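Local coordinates for lysosome-associated membrane glycoprotein 3 (PDB 4AKM), which is a lysosomal membrane glycoprotein that takes part in the unfolded protein response and in the fusion of lysosomes with autophagosomes, at residues S13-K18 / F142-D147; M21-I26 / L130-T135; T55-L60 / T72-E77; Y80-V85 / V137-F142. All coordinates share one frame; numbering follows the deposited sequence.

Overall arrangement
All four contacts lie in the membrane-proximal part of the luminal domain, an all-beta fold of two antiparallel sheets. Contacts 1 and 2 use opposite ends of strand 14-27, their centres about 24 Å apart. Contact 2 is a buried strand pair with regular backbone bonding, whereas in contact 1 a loop residue packs against the strand's partly buried start. Contact 3 pairs two strands of the other sheet, with glycan and charged residues at its surface. Contact 4 is buried too, but joins the two sheets through side chains. Phe-142 is shared by contacts 1 and 4 and also touches Ser-58 of contact 3.

Contact 1. Residues S13-K18 / F142-D147; sequences SRLCIK and FDFEDD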
# COMPACT_ATOMS: atom_id res chain seq x y z
N SER A 13 0.28 19.75 -9.67
CA SER A 13 -1.14 20.03 -9.54
C SER A 13 -1.97 18.86 -10.06
O SER A 13 -3.08 18.61 -9.58
CB SER A 13 -1.50 21.31 -10.30
OG SER A 13 -1.19 21.19 -11.68
N ARG A 14 -1.42 18.14 -11.04
CA ARG A 14 -2.12 17.00 -11.62
C ARG A 14 -2.09 15.77 -10.71
O ARG A 14 -1.09 15.50 -10.05
CB ARG A 14 -1.53 16.64 -12.99
CG ARG A 14 -2.01 17.52 -14.14
CD ARG A 14 -1.48 17.03 -15.48
NE ARG A 14 -0.02 16.90 -15.48
CZ ARG A 14 0.69 16.45 -16.50
NH1 ARG A 14 0.09 16.08 -17.63
NH2 ARG A 14 2.02 16.36 -16.41
N LEU A 15 -3.19 15.04 -10.67
CA LEU A 15 -3.29 13.86 -9.83
C LEU A 15 -2.43 12.71 -10.37
O LEU A 15 -2.61 12.25 -11.50
CB LEU A 15 -4.76 13.42 -9.70
CG LEU A 15 -5.07 12.38 -8.63
CD1 LEU A 15 -4.39 12.75 -7.33
CD2 LEU A 15 -6.57 12.27 -8.43
N CYS A 16 -1.49 12.27 -9.55
CA CYS A 16 -0.58 11.19 -9.92
C CYS A 16 -1.04 9.85 -9.35
O CYS A 16 -1.01 8.83 -10.03
CB CYS A 16 0.83 11.53 -9.43
SG CYS A 16 1.97 10.14 -9.39
N ILE A 17 -1.46 9.86 -8.09
CA ILE A 17 -1.89 8.66 -7.38
C ILE A 17 -3.01 9.02 -6.41
O ILE A 17 -2.88 9.96 -5.64
CB ILE A 17 -0.74 8.02 -6.57
CG1 ILE A 17 0.29 7.36 -7.50
CG2 ILE A 17 -1.26 7.01 -5.57
CD1 ILE A 17 1.44 6.71 -6.76
N LYS A 18 -4.10 8.27 -6.46
CA LYS A 18 -5.19 8.45 -5.50
C LYS A 18 -5.43 7.10 -4.85
O LYS A 18 -5.74 6.13 -5.53
CB LYS A 18 -6.45 8.93 -6.22
CG LYS A 18 -7.55 9.42 -5.29
CD LYS A 18 -8.88 9.49 -6.03
CE LYS A 18 -9.86 10.45 -5.37
NZ LYS A 18 -10.04 10.18 -3.92
N PHE A 142 -1.42 6.86 -12.30
CA PHE A 142 -1.09 7.34 -13.65
C PHE A 142 -2.24 8.10 -14.34
O PHE A 142 -2.41 9.30 -14.11
CB PHE A 142 -0.58 6.20 -14.54
CG PHE A 142 0.48 5.37 -13.90
CD1 PHE A 142 1.79 5.83 -13.81
CD2 PHE A 142 0.19 4.12 -13.37
CE1 PHE A 142 2.77 5.07 -13.22
CE2 PHE A 142 1.17 3.36 -12.77
CZ PHE A 142 2.46 3.84 -12.70
N ASP A 143 -3.00 7.41 -15.18
CA ASP A 143 -4.05 8.05 -15.96
C ASP A 143 -5.26 8.48 -15.12
O ASP A 143 -5.84 7.67 -14.40
CB ASP A 143 -4.50 7.14 -17.11
CG ASP A 143 -3.68 7.36 -18.37
OD1 ASP A 143 -2.63 8.03 -18.30
OD2 ASP A 143 -4.10 6.86 -19.44
N PHE A 144 -5.63 9.75 -15.24
CA PHE A 144 -6.75 10.31 -14.48
C PHE A 144 -7.66 11.20 -15.32
O PHE A 144 -7.27 11.70 -16.37
CB PHE A 144 -6.23 11.11 -13.28
CG PHE A 144 -5.96 10.26 -12.07
CD1 PHE A 144 -6.99 9.88 -11.23
CD2 PHE A 144 -4.67 9.86 -11.77
CE1 PHE A 144 -6.74 9.10 -10.12
CE2 PHE A 144 -4.41 9.08 -10.65
CZ PHE A 144 -5.45 8.70 -9.82
N GLU A 145 -8.88 11.39 -14.83
CA GLU A 145 -9.86 12.24 -15.51
C GLU A 145 -10.65 13.07 -14.51
O GLU A 145 -11.59 12.58 -13.89
CB GLU A 145 -10.83 11.39 -16.33
CG GLU A 145 -10.19 10.56 -17.42
CD GLU A 145 -11.17 9.63 -18.09
OE1 GLU A 145 -12.25 10.10 -18.49
OE2 GLU A 145 -10.87 8.42 -18.19
N ASP A 146 -10.27 14.34 -14.39
CA ASP A 146 -10.97 15.29 -13.52
C ASP A 146 -11.01 14.87 -12.05
O ASP A 146 -12.00 15.10 -11.37
CB ASP A 146 -12.39 15.57 -14.03
CG ASP A 146 -12.41 16.46 -15.25
OD1 ASP A 146 -12.34 15.93 -16.38
OD2 ASP A 146 -12.49 17.70 -15.09
N ASP A 147 -9.93 14.25 -11.58
CA ASP A 147 -9.78 13.88 -10.17
C ASP A 147 -10.86 12.91 -9.68
O ASP A 147 -11.26 12.95 -8.51
CB ASP A 147 -9.75 15.12 -9.28
CG ASP A 147 -8.60 16.04 -9.61
OD1 ASP A 147 -7.98 15.85 -10.68
OD2 ASP A 147 -8.31 16.95 -8.80
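The strand start 13-18 meets the loop 142-147 through one backbone hydrogen bond, Phe-142 N to Cys-16 O at 3.0 Å. This bond is bent at the hydrogen (146°), although the donor arrives almost in line with the carbonyl. Past it the loop runs on without regular structure and comes back beside Leu-15 at Asp-147, the two CA atoms 6.5 Å apart. Phe-144 fills the gap between these two points. Leu-15 sits over one face of the Phe-144 ring, with CG 3.8 Å from the ring centroid in a CH-pi contact and CD2 3.6 Å from CE1. The leucine's first torsion (chi1 -168°) carries CG away from its own backbone N and over the ring centre. At the ring edge, in its plane, lies Cys-16 O, 3.5 Å from Phe-144 CE2; the same oxygen thus accepts the Phe-142 bond and borders the aromatic ring. Lys-18 meets the ring with its backbone N and with CB, the latter 3.7 Å from Phe-144 CZ. Cys-16 and Ile-17 form a classic beta bulge opposite Val-9 of strand 5-11, next to the Cys-16 to Cys-53 disulfide, and the loop that follows strand 137-141 packs beside it.

Contact 2. Residues M21-I26 / L130-T135; sequences MGIQLI and LQVKTT
Gln-131 and Gln-24 bring the two flat side-chain groups, both carboxamides on the side of the sheet that also carries Ile-26 and Lys-133. The Gln-131 amide lies alongside Ile-26, the two side chains pointing the same way, with OE1 3.9 Å from Ile-26 CG2; its NE2 is hydrogen-bonded to Ser-123. Gln-24 NE2 is hydrogen-bonded to Asn-41 OD1, and only the base of the chain, CB, nears Lys-133. Ile-26 CD1 meets the aliphatic part of Lys-133 at CD, 3.7 Å away, so that the lysine's carbons extend the apolar surface. Beneath these side chains the backbones form an antiparallel pair (158° between strand directions) with six hydrogen bonds. Gly-22 with Thr-135, Gln-24 with Lys-133 and Ile-26 with Gln-131 are the hydrogen-bonded pairs; the straightest bond runs from Lys-133 N to Gln-24 O (2.9 Å, 172°). Strand 130-135 is thereby inserted between 14-27 and 122-125 in one sheet of the beta-prism fold. The face with Ile-23, Leu-25, Val-132 and Thr-134 is largely apolar: Val-132 meets Ile-23 CG2 with its own CG2 at 3.7 Å, and Leu-25 CD2 with CB at the same distance. Met-21 CE ends 3.8 Å from Thr-134 CG2, while Ile-23 and Leu-25 also lean on Leu-62 and Phe-64 of the facing sheet.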
# COMPACT_ATOMS: atom_id res chain seq x y z
N MET A 21 -7.61 3.27 1.46
CA MET A 21 -7.43 1.92 1.99
C MET A 21 -7.12 1.98 3.47
O MET A 21 -6.78 3.02 4.02
CB MET A 21 -6.29 1.18 1.27
CG MET A 21 -4.91 1.81 1.43
SD MET A 21 -3.81 1.55 0.02
CE MET A 21 -3.78 -0.22 -0.10
N GLY A 22 -7.27 0.83 4.11
CA GLY A 22 -6.84 0.62 5.48
C GLY A 22 -5.67 -0.33 5.39
O GLY A 22 -5.66 -1.23 4.56
N ILE A 23 -4.68 -0.11 6.24
CA ILE A 23 -3.47 -0.93 6.20
C ILE A 23 -3.08 -1.38 7.61
O ILE A 23 -3.16 -0.62 8.57
CB ILE A 23 -2.31 -0.20 5.48
CG1 ILE A 23 -2.69 0.05 4.02
CG2 ILE A 23 -1.04 -1.02 5.54
CD1 ILE A 23 -1.91 1.16 3.38
N GLN A 24 -2.70 -2.65 7.70
CA GLN A 24 -2.34 -3.28 8.95
C GLN A 24 -0.99 -3.96 8.74
O GLN A 24 -0.72 -4.48 7.66
CB GLN A 24 -3.42 -4.30 9.34
CG GLN A 24 -3.29 -4.86 10.75
CD GLN A 24 -4.44 -5.80 11.14
OE1 GLN A 24 -4.49 -6.95 10.71
NE2 GLN A 24 -5.37 -5.29 11.95
N LEU A 25 -0.14 -3.92 9.75
CA LEU A 25 1.12 -4.64 9.69
C LEU A 25 1.12 -5.73 10.75
O LEU A 25 0.82 -5.47 11.91
CB LEU A 25 2.31 -3.69 9.89
CG LEU A 25 2.59 -2.73 8.73
CD1 LEU A 25 3.72 -1.76 9.06
CD2 LEU A 25 2.90 -3.50 7.45
N ILE A 26 1.44 -6.95 10.35
CA ILE A 26 1.47 -8.08 11.27
C ILE A 26 2.91 -8.58 11.41
O ILE A 26 3.51 -9.02 10.43
CB ILE A 26 0.59 -9.26 10.78
CG1 ILE A 26 -0.91 -8.91 10.85
CG2 ILE A 26 0.87 -10.52 11.59
CD1 ILE A 26 -1.45 -8.23 9.62
N LEU A 130 7.34 -10.32 8.74
CA LEU A 130 6.56 -9.12 8.50
C LEU A 130 5.57 -9.32 7.37
O LEU A 130 5.91 -9.78 6.29
CB LEU A 130 7.46 -7.91 8.23
CG LEU A 130 6.72 -6.61 7.92
CD1 LEU A 130 5.89 -6.15 9.10
CD2 LEU A 130 7.67 -5.52 7.46
N GLN A 131 4.33 -8.94 7.65
CA GLN A 131 3.24 -9.13 6.71
C GLN A 131 2.46 -7.83 6.64
O GLN A 131 2.34 -7.12 7.63
CB GLN A 131 2.35 -10.26 7.23
CG GLN A 131 1.33 -10.77 6.25
CD GLN A 131 0.54 -11.92 6.82
OE1 GLN A 131 0.53 -12.14 8.04
NE2 GLN A 131 -0.13 -12.67 5.95
N VAL A 132 1.94 -7.51 5.47
CA VAL A 132 1.05 -6.36 5.35
C VAL A 132 -0.34 -6.82 4.89
O VAL A 132 -0.45 -7.74 4.07
CB VAL A 132 1.64 -5.26 4.42
CG1 VAL A 132 1.88 -5.79 3.02
CG2 VAL A 132 0.74 -4.04 4.39
N LYS A 133 -1.38 -6.22 5.45
CA LYS A 133 -2.75 -6.49 5.04
C LYS A 133 -3.49 -5.20 4.66
O LYS A 133 -3.43 -4.21 5.38
CB LYS A 133 -3.52 -7.25 6.12
CG LYS A 133 -3.62 -8.75 5.83
CD LYS A 133 -3.77 -9.57 7.10
CE LYS A 133 -3.32 -11.02 6.87
NZ LYS A 133 -3.24 -11.82 8.13
N THR A 134 -4.17 -5.23 3.52
CA THR A 134 -4.96 -4.08 3.08
C THR A 134 -6.44 -4.39 3.17
O THR A 134 -6.85 -5.55 3.12
CB THR A 134 -4.63 -3.66 1.64
OG1 THR A 134 -5.20 -4.60 0.72
CG2 THR A 134 -3.13 -3.58 1.44
N THR A 135 -7.25 -3.35 3.26
CA THR A 135 -8.68 -3.51 3.39
C THR A 135 -9.36 -2.26 2.84
O THR A 135 -8.73 -1.21 2.79
CB THR A 135 -9.07 -3.71 4.87
OG1 THR A 135 -10.48 -3.91 4.98
CG2 THR A 135 -8.70 -2.50 5.68

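Contact 3. Residues T55-L60 / T72-E77; sequences TRKSNL and TFTKDE. With NAG (2-acetamido-2-deoxy-beta-D-glucopyranose), chain D.
Ser-58 and Phe-73 form the close-knit part of this hairpin pair: each backbone N donates to the other's O, both bonds 2.9 Å long. In the bond to Ser-58 O the Phe-73 N sits above the carbonyl plane. The phenyl ring of Phe-73 presents its edge to the first strand, with Leu-60 CB in the ring plane 4.0 Å from CE1. On this buried side the ring touches Ile-82 of the next strand and Ile-17 of the facing sheet. Toward the turn after strand 67-75 the pairing slackens, and Thr-55, Arg-56 and Glu-77 put this end of the contact on the solvent side. The bond from Lys-75 N to Arg-56 O is 3.2 Å, and the side chains of Arg-56 and Lys-75 cross through their methylenes, CG to CG 4.2 Å. The lysine chain lies beside Thr-55 O, while its NZ makes a long ion pair with Glu-77 OE1. On the side of the sheet carrying Thr-72 and Asn-59 lies the N-acetylglucosamine. Thr-72 OG1 hydrogen-bonds to its O6 at 2.6 Å; chi1 of -68° turns this hydroxyl beside the threonine's own backbone N. Asn-59 CB is 3.5 Å from the same O6. Thr-72 is also the third residue of the glycosylation sequon at Asn-70. Its hydroxyl, part of the glycosylation signal, thus also meets the attached sugar, and the bond to O6 probably steadies this first sugar against the strand face.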
# COMPACT_ATOMS: atom_id res chain seq x y z
N THR A 55 6.06 8.53 -15.59
CA THR A 55 5.34 8.11 -16.79
C THR A 55 5.08 6.60 -16.82
O THR A 55 4.10 6.15 -17.41
CB THR A 55 6.07 8.57 -18.08
OG1 THR A 55 7.29 7.83 -18.25
CG2 THR A 55 6.39 10.06 -18.01
N ARG A 56 5.96 5.83 -16.18
CA ARG A 56 5.86 4.38 -16.20
C ARG A 56 6.03 3.77 -14.81
O ARG A 56 5.84 2.57 -14.62
CB ARG A 56 6.90 3.79 -17.17
CG ARG A 56 6.51 2.45 -17.79
CD ARG A 56 7.72 1.55 -17.94
NE ARG A 56 8.29 1.20 -16.64
CZ ARG A 56 9.43 0.54 -16.46
NH1 ARG A 56 10.15 0.17 -17.51
NH2 ARG A 56 9.85 0.27 -15.23
N LYS A 57 6.39 4.60 -13.84
CA LYS A 57 6.65 4.11 -12.49
C LYS A 57 6.41 5.19 -11.43
O LYS A 57 6.99 6.28 -11.48
CB LYS A 57 8.08 3.59 -12.38
CG LYS A 57 8.26 2.52 -11.31
CD LYS A 57 9.73 2.15 -11.14
CE LYS A 57 10.51 3.30 -10.53
NZ LYS A 57 11.89 2.89 -10.16
N SER A 58 5.56 4.88 -10.46
CA SER A 58 5.24 5.82 -9.39
C SER A 58 5.39 5.16 -8.03
O SER A 58 5.56 3.95 -7.93
CB SER A 58 3.80 6.32 -9.53
OG SER A 58 3.58 6.88 -10.81
N ASN A 59 5.30 5.96 -6.97
CA ASN A 59 5.23 5.40 -5.63
C ASN A 59 4.42 6.26 -4.67
O ASN A 59 4.54 7.49 -4.66
CB ASN A 59 6.62 5.12 -5.05
CG ASN A 59 7.36 6.38 -4.64
OD1 ASN A 59 7.87 7.12 -5.49
ND2 ASN A 59 7.44 6.63 -3.34
N LEU A 60 3.58 5.57 -3.90
CA LEU A 60 2.89 6.14 -2.76
C LEU A 60 3.62 5.69 -1.50
O LEU A 60 3.70 4.50 -1.21
CB LEU A 60 1.44 5.66 -2.69
CG LEU A 60 0.75 5.98 -1.36
CD1 LEU A 60 0.71 7.48 -1.13
CD2 LEU A 60 -0.65 5.40 -1.31
N THR A 72 4.90 0.71 -4.51
CA THR A 72 5.41 1.08 -5.83
C THR A 72 4.55 0.52 -6.95
O THR A 72 4.26 -0.69 -6.99
CB THR A 72 6.86 0.59 -6.03
OG1 THR A 72 7.74 1.32 -5.16
CG2 THR A 72 7.29 0.79 -7.47
N PHE A 73 4.18 1.41 -7.87
CA PHE A 73 3.35 1.09 -9.03
C PHE A 73 4.13 1.12 -10.35
O PHE A 73 4.97 2.00 -10.57
CB PHE A 73 2.19 2.08 -9.15
CG PHE A 73 1.35 2.19 -7.92
CD1 PHE A 73 1.74 3.02 -6.87
CD2 PHE A 73 0.15 1.50 -7.82
CE1 PHE A 73 0.96 3.13 -5.74
CE2 PHE A 73 -0.63 1.61 -6.69
CZ PHE A 73 -0.22 2.43 -5.65
N THR A 74 3.81 0.17 -11.23
CA THR A 74 4.36 0.12 -12.58
C THR A 74 3.20 -0.03 -13.57
O THR A 74 2.27 -0.80 -13.32
CB THR A 74 5.34 -1.09 -12.74
OG1 THR A 74 6.56 -0.82 -12.04
CG2 THR A 74 5.67 -1.35 -14.20
N LYS A 75 3.23 0.73 -14.66
CA LYS A 75 2.27 0.51 -15.74
C LYS A 75 2.93 -0.21 -16.92
O LYS A 75 3.96 0.22 -17.43
CB LYS A 75 1.58 1.81 -16.19
CG LYS A 75 2.48 2.85 -16.83
CD LYS A 75 1.66 4.02 -17.37
CE LYS A 75 0.65 3.57 -18.42
NZ LYS A 75 -0.18 4.70 -18.93
N ASP A 76 2.34 -1.33 -17.33
CA ASP A 76 2.89 -2.10 -18.43
C ASP A 76 2.32 -1.58 -19.74
O ASP A 76 2.97 -1.67 -20.78
CB ASP A 76 2.59 -3.60 -18.27
CG ASP A 76 3.79 -4.47 -18.58
OD1 ASP A 76 4.68 -4.01 -19.34
OD2 ASP A 76 3.86 -5.60 -18.07
N GLU A 77 1.11 -1.03 -19.65
CA GLU A 77 0.41 -0.45 -20.80
C GLU A 77 0.05 -1.49 -21.87
O GLU A 77 0.92 -2.04 -22.55
CB GLU A 77 1.19 0.73 -21.40
CG GLU A 77 0.64 1.25 -22.72
CD GLU A 77 -0.86 1.54 -22.68
OE1 GLU A 77 -1.28 2.42 -21.89
OE2 GLU A 77 -1.61 0.90 -23.44
C1 NAG D . 9.71 3.76 -2.29
C2 NAG D . 11.10 3.73 -1.67
C3 NAG D . 12.08 4.53 -2.53
C4 NAG D . 12.02 4.07 -3.98
C5 NAG D . 10.59 3.95 -4.49
C6 NAG D . 10.56 3.23 -5.83
C7 NAG D . 11.40 3.52 0.73
C8 NAG D . 11.66 4.28 2.00
N2 NAG D . 11.05 4.26 -0.32
O3 NAG D . 13.39 4.35 -2.03
O4 NAG D . 12.72 4.98 -4.81
O5 NAG D . 9.76 3.23 -3.60
O6 NAG D . 9.22 3.15 -6.25
O7 NAG D . 11.50 2.30 0.69

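Contact 4. Residues Y80-V85 / V137-F142; sequences YYISEV and VQLQAF
Tyr-80 lays its phenol ring across the end of strand 137-141. Ala-141 O stands over the centre of one ring face, 4.0 Å above the plane, and Ala-141 N is 3.7 Å from CE2. The ring reaches this place because CG lies between the backbone N and carbonyl carbon (chi1 61°). At the ring edge is Leu-139 CD1, 4.4 Å from CE2. Farther out, Tyr-80 OH passes Gln-140 CA at 3.5 Å and Gln-140 CG at 3.7 Å, and goes on to hydrogen-bond His-114 O. The bond to His-114 O holds the far end of the phenol. Gln-140 touches the tyrosine only through its carbons; its amide, 27° from the ring plane, is bonded to Gly-150 N and Asp-143 O on the loop beyond. Near the backbone of Tyr-80, the Phe-142 and Tyr-80 side chains run antiparallel, CE2 of Phe-142 lying 3.7 Å from Tyr-80 CB. Ile-82 makes a looser touch, CD1 lying 4.5 Å from Leu-139 CD2, and its other neighbours include Phe-73. The short strand axes run 103° apart and approach to 8.2 Å, too far for backbone pairing; side chains fill the interval. Such near-perpendicular packing is that of one sheet laid over another, here strand 80-90 of the five-stranded sheet on strand 137-141 of its partner, inside the beta prism of the LAMP luminal domain.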
# COMPACT_ATOMS: atom_id res chain seq x y z
N TYR A 80 -1.96 -1.20 -15.21
CA TYR A 80 -0.96 -0.86 -14.21
C TYR A 80 -1.20 -1.77 -13.00
O TYR A 80 -2.23 -2.42 -12.90
CB TYR A 80 -1.09 0.61 -13.80
CG TYR A 80 -2.43 0.98 -13.19
CD1 TYR A 80 -3.52 1.28 -14.00
CD2 TYR A 80 -2.61 1.02 -11.81
CE1 TYR A 80 -4.75 1.62 -13.45
CE2 TYR A 80 -3.83 1.35 -11.26
CZ TYR A 80 -4.90 1.65 -12.08
OH TYR A 80 -6.11 1.98 -11.52
N TYR A 81 -0.24 -1.79 -12.08
CA TYR A 81 -0.32 -2.68 -10.93
C TYR A 81 0.66 -2.22 -9.86
O TYR A 81 1.54 -1.40 -10.14
CB TYR A 81 -0.01 -4.12 -11.34
CG TYR A 81 1.27 -4.27 -12.14
CD1 TYR A 81 1.27 -4.14 -13.52
CD2 TYR A 81 2.48 -4.52 -11.51
CE1 TYR A 81 2.43 -4.26 -14.26
CE2 TYR A 81 3.65 -4.65 -12.23
CZ TYR A 81 3.63 -4.51 -13.60
OH TYR A 81 4.80 -4.64 -14.32
N ILE A 82 0.49 -2.72 -8.64
CA ILE A 82 1.51 -2.51 -7.62
C ILE A 82 2.65 -3.47 -7.92
O ILE A 82 2.45 -4.69 -7.95
CB ILE A 82 0.98 -2.78 -6.20
CG1 ILE A 82 0.04 -1.66 -5.76
CG2 ILE A 82 2.13 -2.91 -5.22
CD1 ILE A 82 -0.82 -2.02 -4.56
N SER A 83 3.84 -2.94 -8.17
CA SER A 83 4.98 -3.76 -8.53
C SER A 83 5.94 -3.99 -7.36
O SER A 83 6.80 -4.88 -7.42
CB SER A 83 5.74 -3.16 -9.71
OG SER A 83 6.34 -1.93 -9.35
N GLU A 84 5.82 -3.20 -6.30
CA GLU A 84 6.69 -3.43 -5.14
C GLU A 84 6.05 -3.01 -3.82
O GLU A 84 5.32 -2.02 -3.76
CB GLU A 84 8.04 -2.72 -5.33
CG GLU A 84 8.99 -2.86 -4.15
CD GLU A 84 10.42 -2.50 -4.51
OE1 GLU A 84 10.97 -3.14 -5.44
OE2 GLU A 84 11.00 -1.59 -3.87
N VAL A 85 6.30 -3.77 -2.75
CA VAL A 85 5.83 -3.32 -1.44
C VAL A 85 6.91 -3.41 -0.37
O VAL A 85 7.49 -4.46 -0.15
CB VAL A 85 4.60 -4.08 -0.93
CG1 VAL A 85 4.06 -3.41 0.32
CG2 VAL A 85 3.52 -4.14 -2.00
N VAL A 137 -9.92 -1.13 0.02
CA VAL A 137 -9.09 -0.53 -1.01
C VAL A 137 -9.88 0.01 -2.18
O VAL A 137 -10.68 -0.70 -2.79
CB VAL A 137 -8.07 -1.57 -1.56
CG1 VAL A 137 -7.26 -0.98 -2.69
CG2 VAL A 137 -7.17 -2.08 -0.45
N GLN A 138 -9.67 1.28 -2.49
CA GLN A 138 -9.96 1.81 -3.81
C GLN A 138 -8.85 2.75 -4.23
O GLN A 138 -8.61 3.76 -3.57
CB GLN A 138 -11.30 2.53 -3.86
CG GLN A 138 -11.66 3.00 -5.26
CD GLN A 138 -13.15 3.19 -5.45
OE1 GLN A 138 -13.93 3.01 -4.52
NE2 GLN A 138 -13.54 3.55 -6.66
N LEU A 139 -8.17 2.44 -5.32
CA LEU A 139 -7.04 3.24 -5.75
C LEU A 139 -6.99 3.42 -7.26
O LEU A 139 -7.74 2.79 -7.99
CB LEU A 139 -5.72 2.65 -5.23
CG LEU A 139 -5.35 1.20 -5.54
CD1 LEU A 139 -4.78 1.04 -6.95
CD2 LEU A 139 -4.36 0.68 -4.50
N GLN A 140 -6.09 4.29 -7.70
CA GLN A 140 -5.88 4.56 -9.11
C GLN A 140 -4.54 5.27 -9.26
O GLN A 140 -4.16 6.09 -8.41
CB GLN A 140 -7.02 5.42 -9.67
CG GLN A 140 -6.97 5.61 -11.18
CD GLN A 140 -8.28 6.14 -11.75
OE1 GLN A 140 -9.33 6.01 -11.13
NE2 GLN A 140 -8.21 6.75 -12.93
N ALA A 141 -3.82 4.95 -10.33
CA ALA A 141 -2.51 5.54 -10.58
C ALA A 141 -2.31 5.90 -12.06
O ALA A 141 -2.94 5.31 -12.94
CB ALA A 141 -1.41 4.61 -10.09
N PHE A 142 -1.42 6.86 -12.30
CA PHE A 142 -1.09 7.34 -13.65
C PHE A 142 -2.24 8.10 -14.34
O PHE A 142 -2.41 9.30 -14.11
CB PHE A 142 -0.58 6.20 -14.54
CG PHE A 142 0.48 5.37 -13.90
CD1 PHE A 142 1.79 5.83 -13.81
CD2 PHE A 142 0.19 4.12 -13.37
CE1 PHE A 142 2.77 5.07 -13.22
CE2 PHE A 142 1.17 3.36 -12.77
CZ PHE A 142 2.46 3.84 -12.70